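PDB 6J0E: arsenic responsive repressor ArsR from Corynebacterium glutamicum ATCC 13032, which probably binds operator DNA as a dimeric winged-helix repressor and lets go of it when arsenic(III) binds, derepressing arsenic-responsive genes. Local coordinates for residues Leu78-Asp88 with His98-Leu108. Residues are numbered along the deposited sequence; the frame is centred on the assembly and turned at random.
Sequences LKKMTEAGFLD and HRVRPELFAEL
D88 and R99 face each other as a hydrogen-bonded antiparallel pair where the two arms of the β-wing, 87-92 and 95-100, begin and end. D88 N donates to R99 O (2.9 Å) and R99 N to D88 O; two residues further, past the non-hydrogen-bonded pair L87-V100, R101 N gives F86 O a bond of 2.9 Å, straight at the hydrogen (174°) but arriving from above the carbonyl plane. A water extends this ladder, donating to G85 O and R101 O and accepting from L104 N at the start of helix 102-111.

D88 and R99 project from the same face of the hairpin, and R101 and E103 complete a salt-bridge network with them. With the R99 chain extended, its guanidinium meets the D88 carboxylate side-on, the two planes 22° apart: NE reaches the syn lone pair of OD1 at 2.7 Å, while NH2 bonds OD2 at 3.2 Å. R101, bent at chi2 and chi3, turns its guanidinium almost perpendicular to the same carboxylate and places NH1 2.7 Å from D88 OD2, on the opposite face from R99 NH2. R101 NH2 in turn makes a salt bridge to E103 OE1.

Among the apolar contacts, the F86 ring lies obliquely against F105, with F86 CD1 to F105 CZ 3.4 Å. L108 CD1 meets the F86 ring at its edge; L34, V37 and L38 of helix 28-38 also pack on F86.

The H98 imidazole, at the far end, has L78 CD1 over one face in a CH-pi contact, 4.1 Å from its centroid, and T82 OG1 at its edge.

Helix 71-83, the recognition helix by its place in the winged-helix fold, ends in a Schellman motif at G85, and after the turn at G85 and F86 the chain enters the wing. Two arginines sharing one carboxylate probably keep D88 ionised, and E103 ties that network to helix 102-111, whose F105 and L108 also pack on L112 of the second subunit.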
loop_
_atom_site.group_PDB
_atom_site.type_symbol
_atom_site.label_atom_id
_atom_site.label_comp_id
_atom_site.label_asym_id
_atom_site.label_seq_id
_atom_site.Cartn_x
_atom_site.Cartn_y
_atom_site.Cartn_z
ATOM N N LEU B 78 10.935 14.114 9.541
ATOM C CA LEU B 78 11.785 13.904 8.441
ATOM C C LEU B 78 12.897 12.892 8.780
ATOM O O LEU B 78 13.276 12.099 7.926
ATOM C CB LEU B 78 12.420 15.163 7.930
ATOM C CG LEU B 78 11.419 16.126 7.336
ATOM C CD1 LEU B 78 12.157 17.406 7.025
ATOM C CD2 LEU B 78 10.883 15.588 6.040
ATOM N N LYS B 79 13.384 13.006 10.000
ATOM C CA LYS B 79 14.480 12.134 10.421
ATOM C C LYS B 79 13.878 10.625 10.414
ATOM O O LYS B 79 14.534 9.726 9.988
ATOM C CB LYS B 79 15.009 12.610 11.782
ATOM C CG LYS B 79 16.129 11.758 12.293
ATOM C CD LYS B 79 16.955 12.552 13.236
ATOM C CE LYS B 79 18.066 11.672 13.744
ATOM N NZ LYS B 79 17.498 10.646 14.582
ATOM N N LYS B 80 12.697 10.408 10.969
ATOM C CA LYS B 80 12.127 9.067 11.068
ATOM C C LYS B 80 11.867 8.521 9.644
ATOM O O LYS B 80 12.205 7.410 9.388
ATOM C CB LYS B 80 10.845 9.115 11.883
ATOM C CG LYS B 80 11.114 9.508 13.357
ATOM C CD LYS B 80 11.928 8.476 14.131
ATOM C CE LYS B 80 11.928 8.903 15.655
ATOM N NZ LYS B 80 12.858 7.927 16.259
ATOM N N MET B 81 11.403 9.358 8.719
ATOM C CA MET B 81 11.136 8.924 7.399
ATOM C C MET B 81 12.411 8.611 6.579
ATOM O O MET B 81 12.440 7.719 5.771
ATOM C CB MET B 81 10.211 9.842 6.656
ATOM C CG MET B 81 8.816 9.686 7.218
ATOM S SD MET B 81 7.854 10.708 6.128
ATOM C CE MET B 81 8.085 12.188 7.000
ATOM N N THR B 82 13.434 9.419 6.823
ATOM C CA THR B 82 14.759 9.186 6.208
ATOM C C THR B 82 15.409 7.853 6.823
ATOM O O THR B 82 15.982 7.188 6.079
ATOM C CB THR B 82 15.658 10.366 6.469
ATOM O OG1 THR B 82 15.128 11.523 5.790
ATOM C CG2 THR B 82 17.048 10.134 5.943
ATOM N N GLU B 83 15.309 7.638 8.109
ATOM C CA GLU B 83 15.929 6.434 8.697
ATOM C C GLU B 83 15.167 5.234 8.082
ATOM O O GLU B 83 15.694 4.098 7.962
ATOM C CB GLU B 83 15.830 6.514 10.178
ATOM C CG GLU B 83 16.832 7.507 10.733
ATOM C CD GLU B 83 16.528 8.005 12.090
ATOM O OE1 GLU B 83 17.403 8.718 12.646
ATOM O OE2 GLU B 83 15.557 7.606 12.692
ATOM N N ALA B 84 13.885 5.406 7.843
ATOM C CA ALA B 84 13.088 4.288 7.279
ATOM C C ALA B 84 13.371 4.002 5.848
ATOM O O ALA B 84 12.945 2.974 5.300
ATOM C CB ALA B 84 11.633 4.484 7.580
ATOM N N GLY B 85 13.963 4.986 5.144
ATOM C CA GLY B 85 14.311 4.855 3.744
ATOM C C GLY B 85 13.270 5.469 2.774
ATOM O O GLY B 85 13.392 5.310 1.538
ATOM N N PHE B 86 12.171 6.094 3.298
ATOM C CA PHE B 86 11.246 6.772 2.454
ATOM C C PHE B 86 11.787 8.018 1.736
ATOM O O PHE B 86 11.256 8.434 0.705
ATOM C CB PHE B 86 9.961 7.160 3.192
ATOM C CG PHE B 86 9.166 5.942 3.708
ATOM C CD1 PHE B 86 8.746 5.004 2.785
ATOM C CD2 PHE B 86 8.891 5.772 5.032
ATOM C CE1 PHE B 86 8.058 3.858 3.231
ATOM C CE2 PHE B 86 8.212 4.616 5.480
ATOM C CZ PHE B 86 7.760 3.745 4.585
ATOM N N LEU B 87 12.757 8.628 2.456
ATOM C CA LEU B 87 13.365 9.948 1.991
ATOM C C LEU B 87 14.848 9.787 2.047
ATOM O O LEU B 87 15.355 8.955 2.760
ATOM C CB LEU B 87 13.065 11.136 2.886
ATOM C CG LEU B 87 11.585 11.331 3.179
ATOM C CD1 LEU B 87 11.442 12.396 4.265
ATOM C CD2 LEU B 87 10.693 11.632 1.996
ATOM N N ASP B 88 15.521 10.655 1.335
ATOM C CA ASP B 88 16.968 10.759 1.696
ATOM C C ASP B 88 17.303 12.203 1.500
ATOM O O ASP B 88 16.436 12.992 1.180
ATOM C CB ASP B 88 17.895 9.858 0.905
ATOM C CG ASP B 88 17.883 10.120 -0.537
ATOM O OD1 ASP B 88 17.293 11.056 -1.036
ATOM O OD2 ASP B 88 18.584 9.350 -1.225
ATOM N N HIS B 98 15.304 17.465 1.468
ATOM C CA HIS B 98 14.827 16.076 1.551
ATOM C C HIS B 98 14.047 15.713 0.336
ATOM O O HIS B 98 13.273 16.520 -0.161
ATOM C CB HIS B 98 13.934 16.041 2.766
ATOM C CG HIS B 98 14.700 15.804 3.996
ATOM N ND1 HIS B 98 15.211 16.803 4.714
ATOM C CD2 HIS B 98 15.061 14.655 4.630
ATOM C CE1 HIS B 98 15.862 16.337 5.759
ATOM N NE2 HIS B 98 15.715 15.023 5.785
ATOM N N ARG B 99 14.278 14.507 -0.207
ATOM C CA ARG B 99 13.511 14.091 -1.359
ATOM C C ARG B 99 12.999 12.664 -1.135
ATOM O O ARG B 99 13.685 11.758 -0.621
ATOM C CB ARG B 99 14.274 14.136 -2.659
ATOM C CG ARG B 99 15.597 13.507 -2.513
ATOM C CD ARG B 99 16.111 12.958 -3.894
ATOM N NE ARG B 99 17.263 12.145 -3.542
ATOM C CZ ARG B 99 18.201 11.713 -4.363
ATOM N NH1 ARG B 99 18.150 11.987 -5.647
ATOM N NH2 ARG B 99 19.201 11.029 -3.848
ATOM N N VAL B 100 11.796 12.493 -1.576
ATOM C CA VAL B 100 11.204 11.180 -1.568
ATOM C C VAL B 100 11.986 10.196 -2.462
ATOM O O VAL B 100 12.523 10.486 -3.540
ATOM C CB VAL B 100 9.738 11.239 -1.899
ATOM C CG1 VAL B 100 9.530 11.448 -3.327
ATOM C CG2 VAL B 100 9.109 9.925 -1.423
ATOM N N ARG B 101 12.123 9.015 -1.949
ATOM C CA ARG B 101 12.669 7.868 -2.698
ATOM C C ARG B 101 11.468 6.960 -3.156
ATOM O O ARG B 101 10.687 6.452 -2.376
ATOM C CB ARG B 101 13.633 7.123 -1.792
ATOM C CG ARG B 101 14.949 7.835 -1.414
ATOM C CD ARG B 101 15.868 8.208 -2.567
ATOM N NE ARG B 101 16.401 7.026 -3.271
ATOM C CZ ARG B 101 17.638 6.851 -3.712
ATOM N NH1 ARG B 101 18.560 7.735 -3.387
ATOM N NH2 ARG B 101 17.954 5.732 -4.402
ATOM N N PRO B 102 11.283 6.729 -4.435
ATOM C CA PRO B 102 10.233 5.901 -5.026
ATOM C C PRO B 102 10.310 4.417 -4.759
ATOM O O PRO B 102 9.270 3.739 -4.796
ATOM C CB PRO B 102 10.324 6.157 -6.496
ATOM C CG PRO B 102 11.443 7.052 -6.727
ATOM C CD PRO B 102 12.107 7.428 -5.469
ATOM N N GLU B 103 11.515 3.917 -4.601
ATOM C CA GLU B 103 11.766 2.477 -4.342
ATOM C C GLU B 103 10.911 1.779 -3.312
ATOM O O GLU B 103 10.248 0.797 -3.677
ATOM C CB GLU B 103 13.275 2.251 -4.024
ATOM C CG GLU B 103 14.150 2.583 -5.202
ATOM C CD GLU B 103 14.727 3.998 -5.093
ATOM O OE1 GLU B 103 15.777 4.291 -5.666
ATOM O OE2 GLU B 103 14.117 4.811 -4.406
ATOM N N LEU B 104 10.960 2.205 -2.046
ATOM C CA LEU B 104 10.176 1.571 -1.004
ATOM C C LEU B 104 8.701 1.661 -1.316
ATOM O O LEU B 104 7.971 0.806 -0.927
ATOM C CB LEU B 104 10.426 2.051 0.471
ATOM C CG LEU B 104 11.748 1.554 1.053
ATOM C CD1 LEU B 104 11.730 2.076 2.473
ATOM C CD2 LEU B 104 11.878 0.044 1.052
ATOM N N PHE B 105 8.269 2.723 -1.943
ATOM C CA PHE B 105 6.850 2.858 -2.148
ATOM C C PHE B 105 6.432 1.821 -3.121
ATOM O O PHE B 105 5.387 1.266 -3.011
ATOM C CB PHE B 105 6.463 4.308 -2.571
ATOM C CG PHE B 105 6.649 5.282 -1.468
ATOM C CD1 PHE B 105 5.703 5.379 -0.385
ATOM C CD2 PHE B 105 7.796 6.102 -1.389
ATOM C CE1 PHE B 105 5.918 6.223 0.685
ATOM C CE2 PHE B 105 7.948 6.956 -0.338
ATOM C CZ PHE B 105 7.055 7.034 0.716
ATOM N N ALA B 106 7.210 1.648 -4.177
ATOM C CA ALA B 106 6.901 0.580 -5.173
ATOM C C ALA B 106 6.886 -0.822 -4.523
ATOM O O ALA B 106 5.984 -1.633 -4.808
ATOM C CB ALA B 106 7.886 0.620 -6.320
ATOM N N GLU B 107 7.767 -1.070 -3.611
ATOM C CA GLU B 107 7.798 -2.312 -2.904
ATOM C C GLU B 107 6.509 -2.479 -2.072
ATOM O O GLU B 107 5.917 -3.576 -2.098
ATOM C CB GLU B 107 8.997 -2.406 -1.851
ATOM C CG GLU B 107 10.315 -2.565 -2.564
ATOM C CD GLU B 107 11.391 -3.211 -1.649
ATOM O OE1 GLU B 107 11.257 -3.203 -0.398
ATOM O OE2 GLU B 107 12.426 -3.694 -2.260
ATOM N N LEU B 108 6.116 -1.444 -1.338
ATOM C CA LEU B 108 4.876 -1.445 -0.488
ATOM C C LEU B 108 3.634 -1.658 -1.368
ATOM O O LEU B 108 2.713 -2.351 -0.953
ATOM C CB LEU B 108 4.787 -0.239 0.498
ATOM C CG LEU B 108 5.852 -0.100 1.526
ATOM C CD1 LEU B 108 5.530 1.082 2.387
ATOM C CD2 LEU B 108 6.001 -1.369 2.385
HETATM O O HOH W 1 11.805 4.760 -0.488
#